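Local coordinates for Non-reducing end alpha-L-arabinofuranosidase BoGH43B (Bacteroides ovatus, PDB 5JOZ), which cleaves terminal non-reducing alpha-L-arabinofuranosyl residues from xyloglucan side branches, converting S units to X units during xyloglucan breakdown, at residues F131-M136 with F180-D185; F147-M152 with S209-Y214; S18-G23 with P78-H83; E202-S207 with G281-G286. All blocks are in the same frame, centred on the assembly; numbering follows the deposited sequence.

Interaction 1: residues F131-M136 with F180-D185; sequences FIDGKM and FYKIGD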
loop_
_atom_site.group_PDB
_atom_site.type_symbol
_atom_site.label_atom_id
_atom_site.label_comp_id
_atom_site.label_asym_id
_atom_site.label_seq_id
_atom_site.Cartn_x
_atom_site.Cartn_y
_atom_site.Cartn_z
ATOM N N PHE A 131 0.115 -5.379 -23.890
ATOM C CA PHE A 131 0.281 -6.355 -24.951
ATOM C C PHE A 131 -0.721 -6.138 -26.071
ATOM O O PHE A 131 -1.912 -6.382 -25.884
ATOM C CB PHE A 131 0.131 -7.751 -24.381
ATOM C CG PHE A 131 1.258 -8.138 -23.481
ATOM C CD1 PHE A 131 2.442 -8.639 -24.012
ATOM C CD2 PHE A 131 1.158 -7.972 -22.100
ATOM C CE1 PHE A 131 3.497 -8.995 -23.181
ATOM C CE2 PHE A 131 2.213 -8.330 -21.266
ATOM C CZ PHE A 131 3.384 -8.840 -21.807
ATOM N N ILE A 132 -0.233 -5.676 -27.223
ATOM C CA ILE A 132 -1.068 -5.378 -28.393
ATOM C C ILE A 132 -0.355 -5.840 -29.666
ATOM O O ILE A 132 0.814 -5.532 -29.844
ATOM C CB ILE A 132 -1.326 -3.850 -28.553
ATOM C CG1 ILE A 132 -1.977 -3.231 -27.304
ATOM C CG2 ILE A 132 -2.203 -3.579 -29.774
ATOM C CD1 ILE A 132 -1.791 -1.725 -27.186
ATOM N N ASP A 133 -1.070 -6.524 -30.560
ATOM C CA ASP A 133 -0.557 -6.903 -31.898
ATOM C C ASP A 133 0.712 -7.768 -31.782
ATOM O O ASP A 133 1.661 -7.599 -32.548
ATOM C CB ASP A 133 -0.304 -5.648 -32.793
ATOM C CG ASP A 133 -1.605 -5.010 -33.344
ATOM O OD1 ASP A 133 -2.516 -5.756 -33.777
ATOM O OD2 ASP A 133 -1.701 -3.754 -33.383
ATOM N N GLY A 134 0.724 -8.681 -30.808
ATOM C CA GLY A 134 1.909 -9.496 -30.502
ATOM C C GLY A 134 3.174 -8.759 -30.060
ATOM O O GLY A 134 4.274 -9.298 -30.176
ATOM N N LYS A 135 3.022 -7.539 -29.545
ATOM C CA LYS A 135 4.139 -6.724 -29.060
ATOM C C LYS A 135 3.888 -6.322 -27.620
ATOM O O LYS A 135 2.737 -6.144 -27.200
ATOM C CB LYS A 135 4.287 -5.445 -29.877
ATOM C CG LYS A 135 4.495 -5.665 -31.362
ATOM C CD LYS A 135 4.759 -4.349 -32.075
ATOM C CE LYS A 135 5.040 -4.562 -33.552
ATOM N NZ LYS A 135 5.851 -3.438 -34.085
ATOM N N MET A 136 4.977 -6.157 -26.878
ATOM C CA MET A 136 4.934 -5.711 -25.493
ATOM C C MET A 136 5.394 -4.257 -25.444
ATOM O O MET A 136 6.602 -3.981 -25.467
ATOM C CB MET A 136 5.830 -6.605 -24.640
ATOM C CG MET A 136 5.959 -6.209 -23.180
ATOM S SD MET A 136 6.970 -7.436 -22.337
ATOM C CE MET A 136 7.498 -6.550 -20.875
ATOM N N PHE A 180 -1.379 2.556 -21.660
ATOM C CA PHE A 180 -1.521 2.452 -23.085
ATOM C C PHE A 180 -2.620 1.427 -23.373
ATOM O O PHE A 180 -2.556 0.310 -22.873
ATOM C CB PHE A 180 -0.170 1.994 -23.662
ATOM C CG PHE A 180 -0.052 2.148 -25.150
ATOM C CD1 PHE A 180 -0.223 3.385 -25.744
ATOM C CD2 PHE A 180 0.249 1.055 -25.955
ATOM C CE1 PHE A 180 -0.114 3.531 -27.116
ATOM C CE2 PHE A 180 0.360 1.194 -27.325
ATOM C CZ PHE A 180 0.175 2.438 -27.906
ATOM N N TYR A 181 -3.633 1.811 -24.151
ATOM C CA TYR A 181 -4.697 0.881 -24.553
ATOM C C TYR A 181 -4.986 0.986 -26.046
ATOM O O TYR A 181 -4.935 2.073 -26.620
ATOM C CB TYR A 181 -5.995 1.139 -23.782
ATOM C CG TYR A 181 -5.841 1.267 -22.287
ATOM C CD1 TYR A 181 -5.481 0.178 -21.509
ATOM C CD2 TYR A 181 -6.052 2.487 -21.652
ATOM C CE1 TYR A 181 -5.336 0.293 -20.134
ATOM C CE2 TYR A 181 -5.918 2.618 -20.283
ATOM C CZ TYR A 181 -5.560 1.517 -19.524
ATOM O OH TYR A 181 -5.436 1.653 -18.162
ATOM N N LYS A 182 -5.279 -0.151 -26.671
ATOM C CA LYS A 182 -5.740 -0.173 -28.054
ATOM C C LYS A 182 -7.191 -0.538 -27.960
ATOM O O LYS A 182 -7.512 -1.697 -27.718
ATOM C CB LYS A 182 -4.964 -1.197 -28.889
ATOM C CG LYS A 182 -5.526 -1.483 -30.281
ATOM C CD LYS A 182 -5.680 -0.227 -31.130
ATOM C CE LYS A 182 -6.033 -0.556 -32.574
ATOM N NZ LYS A 182 -5.013 -1.433 -33.218
ATOM N N ILE A 183 -8.059 0.453 -28.134
ATOM C CA ILE A 183 -9.503 0.258 -28.019
ATOM C C ILE A 183 -10.139 0.748 -29.312
ATOM O O ILE A 183 -10.020 1.940 -29.647
ATOM C CB ILE A 183 -10.106 1.070 -26.850
ATOM C CG1 ILE A 183 -9.434 0.707 -25.519
ATOM C CG2 ILE A 183 -11.616 0.867 -26.783
ATOM C CD1 ILE A 183 -9.611 1.757 -24.438
ATOM N N GLY A 184 -10.829 -0.152 -30.016
ATOM C CA GLY A 184 -11.458 0.192 -31.284
ATOM C C GLY A 184 -10.427 0.725 -32.264
ATOM O O GLY A 184 -9.347 0.158 -32.377
ATOM N N ASP A 185 -10.739 1.843 -32.920
ATOM C CA ASP A 185 -9.866 2.424 -33.958
ATOM C C ASP A 185 -8.577 3.062 -33.428
ATOM O O ASP A 185 -7.646 3.254 -34.208
ATOM C CB ASP A 185 -10.597 3.519 -34.772
ATOM C CG ASP A 185 -11.839 3.014 -35.522
ATOM O OD1 ASP A 185 -12.020 1.783 -35.668
ATOM O OD2 ASP A 185 -12.647 3.878 -35.961
#
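The Phe180 ring, the flat group that meets the other segment, receives Ile132 on a slant: methyl CD1 of Ile132 lies 3.6 Å from CE2 and 3.7 Å from CD2 of Phe180, squarely over neither a face nor an edge. Tyr137 inclines its own ring against Phe180, and Leu139, Leu149, Ile189 and Pro210 also touch this buried phenylalanine. Ile132 crosses both Phe180 and Lys182 at about a right angle. Its CG1 is anti to the carbonyl carbon (chi1 -57°), which sends CD1 toward strand 180-183, while CG2 rests against the aliphatic part of Lys182. CB of Lys182 is thus touched by two methyls of Ile132, CD1 at 3.6 Å and CG2 at 3.8 Å. The lysine chain then bends at chi2 (56°) and again at chi4 (-58°), and NZ of Lys182 ends 4.0 Å from OD2 of Asp133, too far for a salt bridge. The hydroxyl of Tyr187 makes weak hydrogen bonds to both charged groups. Asp133 sits in a type I' turn from Ile132 to Lys135, the hairpin between the first two strands of one propeller blade; strand 180-183 belongs to the innermost strand of the next. With no hydrogen bond crossing, the two blades are joined here mainly by apolar contact, and the opposite charges probably add only a modest attraction near the exposed turn.

Interaction 2: residues F147-M152 with S209-Y214; sequences FLLGVM and SPWGPY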
loop_
_atom_site.group_PDB
_atom_site.type_symbol
_atom_site.label_atom_id
_atom_site.label_comp_id
_atom_site.label_asym_id
_atom_site.label_seq_id
_atom_site.Cartn_x
_atom_site.Cartn_y
_atom_site.Cartn_z
ATOM N N PHE A 147 5.721 11.743 -22.516
ATOM C CA PHE A 147 5.529 10.283 -22.407
ATOM C C PHE A 147 6.330 9.553 -23.482
ATOM O O PHE A 147 6.313 9.966 -24.637
ATOM C CB PHE A 147 4.056 9.902 -22.528
ATOM C CG PHE A 147 3.196 10.478 -21.450
ATOM C CD1 PHE A 147 3.479 10.225 -20.109
ATOM C CD2 PHE A 147 2.097 11.267 -21.763
ATOM C CE1 PHE A 147 2.695 10.762 -19.097
ATOM C CE2 PHE A 147 1.301 11.807 -20.756
ATOM C CZ PHE A 147 1.602 11.554 -19.421
ATOM N N LEU A 148 7.009 8.472 -23.091
ATOM C CA LEU A 148 7.919 7.729 -23.970
ATOM C C LEU A 148 7.361 6.355 -24.237
ATOM O O LEU A 148 7.012 5.643 -23.304
ATOM C CB LEU A 148 9.287 7.573 -23.316
ATOM C CG LEU A 148 9.964 8.861 -22.863
ATOM C CD1 LEU A 148 11.271 8.535 -22.155
ATOM C CD2 LEU A 148 10.188 9.816 -24.025
ATOM N N LEU A 149 7.274 5.982 -25.506
ATOM C CA LEU A 149 6.821 4.655 -25.897
ATOM C C LEU A 149 7.987 3.874 -26.510
ATOM O O LEU A 149 8.842 4.454 -27.179
ATOM C CB LEU A 149 5.681 4.760 -26.907
ATOM C CG LEU A 149 4.900 3.471 -27.177
ATOM C CD1 LEU A 149 4.107 3.003 -25.953
ATOM C CD2 LEU A 149 3.969 3.692 -28.362
ATOM N N GLY A 150 7.995 2.564 -26.277
ATOM C CA GLY A 150 8.988 1.635 -26.827
ATOM C C GLY A 150 8.396 0.231 -26.902
ATOM O O GLY A 150 7.269 -0.002 -26.448
ATOM N N VAL A 151 9.139 -0.699 -27.498
ATOM C CA VAL A 151 8.715 -2.096 -27.604
ATOM C C VAL A 151 9.811 -2.938 -26.988
ATOM O O VAL A 151 10.987 -2.595 -27.069
ATOM C CB VAL A 151 8.426 -2.516 -29.062
ATOM C CG1 VAL A 151 7.852 -3.933 -29.129
ATOM C CG2 VAL A 151 7.450 -1.531 -29.695
ATOM N N MET A 152 9.403 -4.035 -26.370
ATOM C CA MET A 152 10.232 -4.777 -25.447
ATOM C C MET A 152 10.072 -6.268 -25.737
ATOM O O MET A 152 8.979 -6.727 -26.080
ATOM C CB MET A 152 9.775 -4.430 -24.023
ATOM C CG MET A 152 10.777 -4.671 -22.906
ATOM S SD MET A 152 10.138 -4.089 -21.316
ATOM C CE MET A 152 11.073 -2.580 -21.088
ATOM N N SER A 209 -2.251 6.071 -34.646
ATOM C CA SER A 209 -0.996 5.329 -34.547
ATOM C C SER A 209 -0.420 5.334 -33.115
ATOM O O SER A 209 -0.541 6.332 -32.410
ATOM C CB SER A 209 0.022 5.936 -35.523
ATOM O OG SER A 209 1.353 5.613 -35.160
ATOM N N PRO A 210 0.256 4.236 -32.703
ATOM C CA PRO A 210 0.925 4.231 -31.395
ATOM C C PRO A 210 1.891 5.392 -31.193
ATOM O O PRO A 210 1.991 5.934 -30.080
ATOM C CB PRO A 210 1.733 2.920 -31.405
ATOM C CG PRO A 210 1.183 2.090 -32.504
ATOM C CD PRO A 210 0.603 3.043 -33.505
ATOM N N TRP A 211 2.579 5.772 -32.273
ATOM C CA TRP A 211 3.680 6.729 -32.212
ATOM C C TRP A 211 3.221 8.174 -32.321
ATOM O O TRP A 211 4.058 9.077 -32.352
ATOM C CB TRP A 211 4.740 6.402 -33.292
ATOM C CG TRP A 211 5.075 4.925 -33.329
ATOM C CD1 TRP A 211 4.636 4.004 -34.246
ATOM C CD2 TRP A 211 5.849 4.196 -32.374
ATOM N NE1 TRP A 211 5.108 2.753 -33.926
ATOM C CE2 TRP A 211 5.855 2.841 -32.783
ATOM C CE3 TRP A 211 6.539 4.555 -31.206
ATOM C CZ2 TRP A 211 6.537 1.846 -32.077
ATOM C CZ3 TRP A 211 7.221 3.567 -30.501
ATOM C CH2 TRP A 211 7.217 2.227 -30.943
ATOM N N GLY A 212 1.909 8.402 -32.380
ATOM C CA GLY A 212 1.356 9.757 -32.385
ATOM C C GLY A 212 1.146 10.321 -33.784
ATOM O O GLY A 212 1.338 9.604 -34.764
ATOM N N PRO A 213 0.755 11.594 -33.904
ATOM C CA PRO A 213 0.525 12.500 -32.785
ATOM C C PRO A 213 -0.820 12.256 -32.086
ATOM O O PRO A 213 -1.786 11.810 -32.718
ATOM C CB PRO A 213 0.543 13.871 -33.463
ATOM C CG PRO A 213 -0.047 13.609 -34.809
ATOM C CD PRO A 213 0.292 12.183 -35.176
ATOM N N TYR A 214 -0.858 12.546 -30.788
ATOM C CA TYR A 214 -2.047 12.340 -29.965
ATOM C C TYR A 214 -2.785 13.646 -29.797
ATOM O O TYR A 214 -2.161 14.707 -29.697
ATOM C CB TYR A 214 -1.677 11.784 -28.585
ATOM C CG TYR A 214 -1.252 10.334 -28.609
ATOM C CD1 TYR A 214 0.011 9.965 -29.083
ATOM C CD2 TYR A 214 -2.108 9.328 -28.171
ATOM C CE1 TYR A 214 0.410 8.640 -29.118
ATOM C CE2 TYR A 214 -1.724 7.994 -28.202
ATOM C CZ TYR A 214 -0.463 7.655 -28.668
ATOM O OH TYR A 214 -0.073 6.343 -28.687
#
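Leu149 and Trp211 have the nearest CA atoms of the two segments, 7.4 Å apart, where strand 147-152 faces a type I turn running from Ser209 to Gly212 and no hydrogen bond crosses. CG of Leu149 is anti to the backbone N (chi1 -167°), and CD2 comes over one face of the indole, 4.2 Å from the centroid of the six-membered ring of Trp211 and 25° off its normal: a CH-pi contact. The same methyl, Leu149 CD2, is 3.9 Å from CB of Pro210 and 3.4 Å from the Pro210 carbonyl O. At the rim of the indole, CG2 of Val151 meets CH2 of Trp211 at 4.0 Å, close to the ring plane. The turn has its own bracing: OG of Ser209 accepts from the backbone N of Trp211 at 3.1 Å (N-H...O 150°), which defines an ST turn. Arg164 of the neighbouring strand adds a cation-pi contact to Trp211. The arrangement is one of blade-to-blade packing in a five-bladed beta-propeller: the third strand of one blade is covered by the loop that leads to the outermost strand of the next.

Interaction 3: residues S18-G23 with P78-H83; sequences SICRVG and PTLRYH
Val22 is laid across the face of Tyr82 where the innermost strands of two consecutive blades of the five-bladed beta-propeller, 18-22 and 79-83, run nearly parallel with axes 5.6 Å apart. The two side chains cross at about a right angle. CG1 of Val22, anti to its backbone N (chi1 180°), stands 3.7 Å from the Tyr82 ring centroid and 16° off the normal, while CG2 of Val22 presses on CG of Tyr82 at 3.4 Å. Replacing Tyr82 with a serine would probably strip both valine methyls of the surface they rest on and open a gap between the blades. Two residues back along the strand, toward Ser18, SG of Cys20 fits between CG of Leu80 (3.8 Å) and CB of Tyr82 (4.2 Å). Arg81 sets off the other way from its strand; its guanidinium, with CG2 of Thr79 over the centre of one face, forms salt bridges to Asp240 and Glu130. Asp240 is also hydrogen-bonded to Ser18 OG, tying this end of the contact to a further blade close to the inferred proton acceptor Asp16, whose side chain is about 4 Å from that of Pro78. The same serine oxygen, OG of Ser18, accepts the backbone N-H of Leu80 at 2.9 Å, nearly straight at 166°.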
loop_
_atom_site.group_PDB
_atom_site.type_symbol
_atom_site.label_atom_id
_atom_site.label_comp_id
_atom_site.label_asym_id
_atom_site.label_seq_id
_atom_site.Cartn_x
_atom_site.Cartn_y
_atom_site.Cartn_z
ATOM N N SER A 18 -3.216 -1.147 -10.046
ATOM C CA SER A 18 -3.210 -1.639 -11.427
ATOM C C SER A 18 -3.940 -2.973 -11.520
ATOM O O SER A 18 -3.701 -3.865 -10.710
ATOM C CB SER A 18 -1.793 -1.771 -11.951
ATOM O OG SER A 18 -1.804 -2.223 -13.282
ATOM N N ILE A 19 -4.805 -3.108 -12.526
ATOM C CA ILE A 19 -5.724 -4.255 -12.642
ATOM C C ILE A 19 -5.558 -5.009 -13.957
ATOM O O ILE A 19 -5.176 -4.424 -14.953
ATOM C CB ILE A 19 -7.200 -3.792 -12.530
ATOM C CG1 ILE A 19 -8.134 -4.980 -12.290
ATOM C CG2 ILE A 19 -7.654 -3.006 -13.764
ATOM C CD1 ILE A 19 -9.430 -4.576 -11.622
ATOM N N CYS A 20 -5.863 -6.305 -13.949
ATOM C CA CYS A 20 -6.062 -7.055 -15.187
ATOM C C CYS A 20 -7.090 -8.143 -14.983
ATOM O O CYS A 20 -7.224 -8.688 -13.885
ATOM C CB CYS A 20 -4.750 -7.646 -15.726
ATOM S SG CYS A 20 -4.145 -9.098 -14.845
ATOM N N ARG A 21 -7.816 -8.441 -16.054
ATOM C CA ARG A 21 -8.812 -9.497 -16.076
ATOM C C ARG A 21 -8.273 -10.644 -16.912
ATOM O O ARG A 21 -7.829 -10.448 -18.041
ATOM C CB ARG A 21 -10.117 -8.993 -16.680
ATOM C CG ARG A 21 -11.258 -9.989 -16.580
ATOM C CD ARG A 21 -12.508 -9.465 -17.264
ATOM N NE ARG A 21 -12.310 -9.300 -18.698
ATOM C CZ ARG A 21 -12.254 -10.293 -19.582
ATOM N NH1 ARG A 21 -12.062 -10.011 -20.868
ATOM N NH2 ARG A 21 -12.373 -11.567 -19.205
ATOM N N VAL A 22 -8.321 -11.838 -16.332
ATOM C CA VAL A 22 -7.932 -13.073 -16.991
ATOM C C VAL A 22 -9.145 -14.007 -16.897
ATOM O O VAL A 22 -9.345 -14.653 -15.870
ATOM C CB VAL A 22 -6.708 -13.691 -16.287
ATOM C CG1 VAL A 22 -6.295 -14.991 -16.974
ATOM C CG2 VAL A 22 -5.555 -12.689 -16.234
ATOM N N GLY A 23 -9.973 -14.045 -17.944
ATOM C CA GLY A 23 -11.194 -14.852 -17.926
ATOM C C GLY A 23 -12.160 -14.299 -16.890
ATOM O O GLY A 23 -12.445 -13.110 -16.906
ATOM N N PRO A 78 3.210 0.151 -9.506
ATOM C CA PRO A 78 3.363 -1.009 -10.356
ATOM C C PRO A 78 2.285 -1.059 -11.427
ATOM O O PRO A 78 1.191 -0.513 -11.232
ATOM C CB PRO A 78 3.138 -2.149 -9.388
ATOM C CG PRO A 78 2.037 -1.621 -8.515
ATOM C CD PRO A 78 2.265 -0.138 -8.413
ATOM N N THR A 79 2.579 -1.726 -12.535
ATOM C CA THR A 79 1.551 -2.069 -13.512
ATOM C C THR A 79 1.512 -3.606 -13.632
ATOM O O THR A 79 2.565 -4.240 -13.658
ATOM C CB THR A 79 1.814 -1.348 -14.853
ATOM O OG1 THR A 79 1.734 0.066 -14.645
ATOM C CG2 THR A 79 0.816 -1.755 -15.915
ATOM N N LEU A 80 0.303 -4.179 -13.672
ATOM C CA LEU A 80 0.067 -5.636 -13.732
ATOM C C LEU A 80 -0.623 -5.996 -15.047
ATOM O O LEU A 80 -1.677 -5.452 -15.365
ATOM C CB LEU A 80 -0.826 -6.078 -12.564
ATOM C CG LEU A 80 -1.527 -7.445 -12.567
ATOM C CD1 LEU A 80 -0.547 -8.599 -12.563
ATOM C CD2 LEU A 80 -2.424 -7.576 -11.347
ATOM N N ARG A 81 -0.037 -6.915 -15.807
ATOM C CA ARG A 81 -0.655 -7.381 -17.049
ATOM C C ARG A 81 -0.505 -8.887 -17.204
ATOM O O ARG A 81 0.242 -9.525 -16.462
ATOM C CB ARG A 81 -0.044 -6.657 -18.253
ATOM C CG ARG A 81 -0.161 -5.139 -18.228
ATOM C CD ARG A 81 -1.590 -4.672 -18.443
ATOM N NE ARG A 81 -1.724 -3.202 -18.417
ATOM C CZ ARG A 81 -2.362 -2.472 -17.489
ATOM N NH1 ARG A 81 -2.956 -3.025 -16.439
ATOM N NH2 ARG A 81 -2.414 -1.150 -17.620
ATOM N N TYR A 82 -1.240 -9.436 -18.166
ATOM C CA TYR A 82 -1.269 -10.874 -18.440
ATOM C C TYR A 82 -1.228 -11.134 -19.950
ATOM O O TYR A 82 -1.998 -10.525 -20.697
ATOM C CB TYR A 82 -2.543 -11.481 -17.856
ATOM C CG TYR A 82 -2.732 -12.950 -18.153
ATOM C CD1 TYR A 82 -2.145 -13.922 -17.343
ATOM C CD2 TYR A 82 -3.499 -13.372 -19.245
ATOM C CE1 TYR A 82 -2.322 -15.272 -17.605
ATOM C CE2 TYR A 82 -3.679 -14.723 -19.517
ATOM C CZ TYR A 82 -3.093 -15.669 -18.690
ATOM O OH TYR A 82 -3.265 -17.012 -18.945
ATOM N N HIS A 83 -0.347 -12.047 -20.376
ATOM C CA HIS A 83 -0.235 -12.459 -21.776
ATOM C C HIS A 83 0.265 -13.898 -21.925
ATOM O O HIS A 83 1.333 -14.247 -21.409
ATOM C CB HIS A 83 0.690 -11.509 -22.539
ATOM C CG HIS A 83 0.775 -11.793 -24.010
ATOM N ND1 HIS A 83 -0.317 -11.710 -24.851
ATOM C CD2 HIS A 83 1.825 -12.151 -24.791
ATOM C CE1 HIS A 83 0.056 -12.011 -26.083
ATOM N NE2 HIS A 83 1.349 -12.286 -26.073
#

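Interaction 4: residues E202-S207 with G281-G286; sequences EVIQRS and GWPKVG
Arg206 lies flat on Trp282: the guanidinium and indole planes are 16° apart and their centres 3.9 Å, with NE of Arg206 3.2 Å from CZ2 of Trp282. CZ of Arg206 is 3.9 Å from the centroid of the six-membered ring of Trp282, an off-centre cation-pi contact (34° off the normal). The aliphatic part takes part too, as CD of Arg206 sits over the same ring, 3.7 Å from that centroid. CG of Arg206 lies between the backbone N and the carbonyl carbon (chi1 88°), and from there the chain stays extended to NE, drawing its length obliquely over the indole. At the indole edge, near its plane, CG2 of Ile204 is 4.1 Å from CE3 of Trp282. The end of the other branch, CD1 of Ile204, touches CG of Pro283 at 3.8 Å. A second shell fixes these groups: NH1 of Arg206 donates to the Asp280 carbonyl, Tyr186 gives the arginine another cation-pi partner, and Asp278 holds the backbone N of Trp282. With an alanine at Trp282 the guanidinium, held then mainly by Tyr186 and the Asp280 carbonyl, is likely to be freer to turn, and a gap to open beside Ile204. Strand 202-207 is third in its propeller blade and Pro283 begins the outermost strand of the following one; across this largely cation-pi and apolar joint, the aromatic surface probably helps offset the cost of partly burying the arginine's charge.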
loop_
_atom_site.group_PDB
_atom_site.type_symbol
_atom_site.label_atom_id
_atom_site.label_comp_id
_atom_site.label_asym_id
_atom_site.label_seq_id
_atom_site.Cartn_x
_atom_site.Cartn_y
_atom_site.Cartn_z
ATOM N N GLU A 202 -7.587 12.414 -13.716
ATOM C CA GLU A 202 -7.170 11.525 -14.798
ATOM C C GLU A 202 -7.576 12.174 -16.103
ATOM O O GLU A 202 -8.675 12.717 -16.203
ATOM C CB GLU A 202 -7.825 10.161 -14.675
ATOM C CG GLU A 202 -7.169 9.082 -15.525
ATOM C CD GLU A 202 -5.835 8.578 -14.988
ATOM O OE1 GLU A 202 -5.464 8.890 -13.842
ATOM O OE2 GLU A 202 -5.158 7.834 -15.722
ATOM N N VAL A 203 -6.685 12.126 -17.092
ATOM C CA VAL A 203 -6.940 12.694 -18.425
ATOM C C VAL A 203 -6.602 11.668 -19.499
ATOM O O VAL A 203 -5.899 10.701 -19.235
ATOM C CB VAL A 203 -6.159 14.018 -18.665
ATOM C CG1 VAL A 203 -6.485 15.038 -17.581
ATOM C CG2 VAL A 203 -4.648 13.802 -18.770
ATOM N N ILE A 204 -7.109 11.869 -20.712
ATOM C CA ILE A 204 -6.854 10.917 -21.804
ATOM C C ILE A 204 -6.633 11.612 -23.151
ATOM O O ILE A 204 -7.052 12.749 -23.355
ATOM C CB ILE A 204 -7.961 9.836 -21.856
ATOM C CG1 ILE A 204 -7.499 8.599 -22.650
ATOM C CG2 ILE A 204 -9.268 10.408 -22.372
ATOM C CD1 ILE A 204 -8.403 7.391 -22.486
ATOM N N GLN A 205 -5.917 10.926 -24.038
ATOM C CA GLN A 205 -5.683 11.370 -25.414
ATOM C C GLN A 205 -5.539 10.143 -26.312
ATOM O O GLN A 205 -5.301 9.032 -25.816
ATOM C CB GLN A 205 -4.421 12.238 -25.483
ATOM C CG GLN A 205 -3.179 11.598 -24.875
ATOM C CD GLN A 205 -2.011 12.562 -24.792
ATOM O OE1 GLN A 205 -1.600 13.143 -25.789
ATOM N NE2 GLN A 205 -1.472 12.735 -23.591
ATOM N N ARG A 206 -5.681 10.332 -27.622
ATOM C CA ARG A 206 -5.656 9.207 -28.550
ATOM C C ARG A 206 -5.033 9.529 -29.913
ATOM O O ARG A 206 -4.892 10.689 -30.305
ATOM C CB ARG A 206 -7.068 8.639 -28.728
ATOM C CG ARG A 206 -7.902 9.304 -29.818
ATOM C CD ARG A 206 -9.370 8.943 -29.689
ATOM N NE ARG A 206 -10.202 9.678 -30.627
ATOM C CZ ARG A 206 -11.533 9.595 -30.708
ATOM N NH1 ARG A 206 -12.233 8.797 -29.898
ATOM N NH2 ARG A 206 -12.178 10.330 -31.614
ATOM N N SER A 207 -4.673 8.466 -30.624
ATOM C CA SER A 207 -4.092 8.573 -31.955
ATOM C C SER A 207 -4.489 7.366 -32.809
ATOM O O SER A 207 -4.798 6.304 -32.283
ATOM C CB SER A 207 -2.579 8.669 -31.821
ATOM O OG SER A 207 -1.934 8.558 -33.076
ATOM N N GLY A 281 -16.295 8.146 -29.060
ATOM C CA GLY A 281 -15.265 7.230 -28.559
ATOM C C GLY A 281 -14.371 7.811 -27.470
ATOM O O GLY A 281 -13.188 7.509 -27.432
ATOM N N TRP A 282 -14.948 8.612 -26.568
ATOM C CA TRP A 282 -14.212 9.201 -25.449
ATOM C C TRP A 282 -14.813 8.760 -24.112
ATOM O O TRP A 282 -16.031 8.839 -23.922
ATOM C CB TRP A 282 -14.211 10.729 -25.542
ATOM C CG TRP A 282 -13.443 11.283 -26.706
ATOM C CD1 TRP A 282 -13.966 11.873 -27.817
ATOM C CD2 TRP A 282 -12.018 11.307 -26.876
ATOM N NE1 TRP A 282 -12.968 12.248 -28.673
ATOM C CE2 TRP A 282 -11.758 11.926 -28.119
ATOM C CE3 TRP A 282 -10.935 10.854 -26.108
ATOM C CZ2 TRP A 282 -10.457 12.119 -28.609
ATOM C CZ3 TRP A 282 -9.642 11.043 -26.588
ATOM C CH2 TRP A 282 -9.414 11.679 -27.829
ATOM N N PRO A 283 -13.965 8.296 -23.173
ATOM C CA PRO A 283 -14.471 7.754 -21.916
ATOM C C PRO A 283 -14.640 8.808 -20.814
ATOM O O PRO A 283 -13.893 9.786 -20.766
ATOM C CB PRO A 283 -13.377 6.771 -21.528
ATOM C CG PRO A 283 -12.131 7.460 -21.978
ATOM C CD PRO A 283 -12.494 8.287 -23.184
ATOM N N LYS A 284 -15.620 8.607 -19.943
ATOM C CA LYS A 284 -15.757 9.434 -18.749
ATOM C C LYS A 284 -16.518 8.693 -17.649
ATOM O O LYS A 284 -17.424 7.911 -17.929
ATOM C CB LYS A 284 -16.467 10.750 -19.086
ATOM C CG LYS A 284 -16.342 11.829 -18.011
ATOM C CD LYS A 284 -17.161 13.069 -18.352
ATOM C CE LYS A 284 -16.856 14.251 -17.429
ATOM N NZ LYS A 284 -15.592 14.982 -17.730
ATOM N N VAL A 285 -16.149 8.951 -16.398
ATOM C CA VAL A 285 -16.914 8.450 -15.255
ATOM C C VAL A 285 -18.070 9.409 -15.014
ATOM O O VAL A 285 -17.836 10.557 -14.669
ATOM C CB VAL A 285 -16.023 8.345 -13.996
ATOM C CG1 VAL A 285 -16.854 8.039 -12.751
ATOM C CG2 VAL A 285 -14.936 7.298 -14.217
ATOM N N GLY A 286 -19.308 8.947 -15.213
ATOM C CA GLY A 286 -20.496 9.773 -14.974
ATOM C C GLY A 286 -20.590 10.977 -15.908
ATOM O O GLY A 286 -19.994 10.985 -16.993
#

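Overall arrangement
Interactions 1 and 2 join the same two propeller blades, the first at the innermost strands and the second farther out, and they meet where Phe180 touches Pro210 and Tyr214. Interaction 3 pairs the innermost strands of an earlier two blades and reaches interaction 1 through His83, stacked on Phe131. Interaction 4 couples the outer strands of the next blade pair and touches interaction 2 where Tyr214 packs on Gln205. Interactions 2, 3 and 4 are buried; interaction 1 runs out to an exposed turn. Chemistry follows place: interaction 3, nearest the inferred catalytic residues, adds a cross-blade hydrogen bond and a buried arginine in salt bridges to its apolar and CH-pi contacts, whereas the others have no clear cross-blade hydrogen bond.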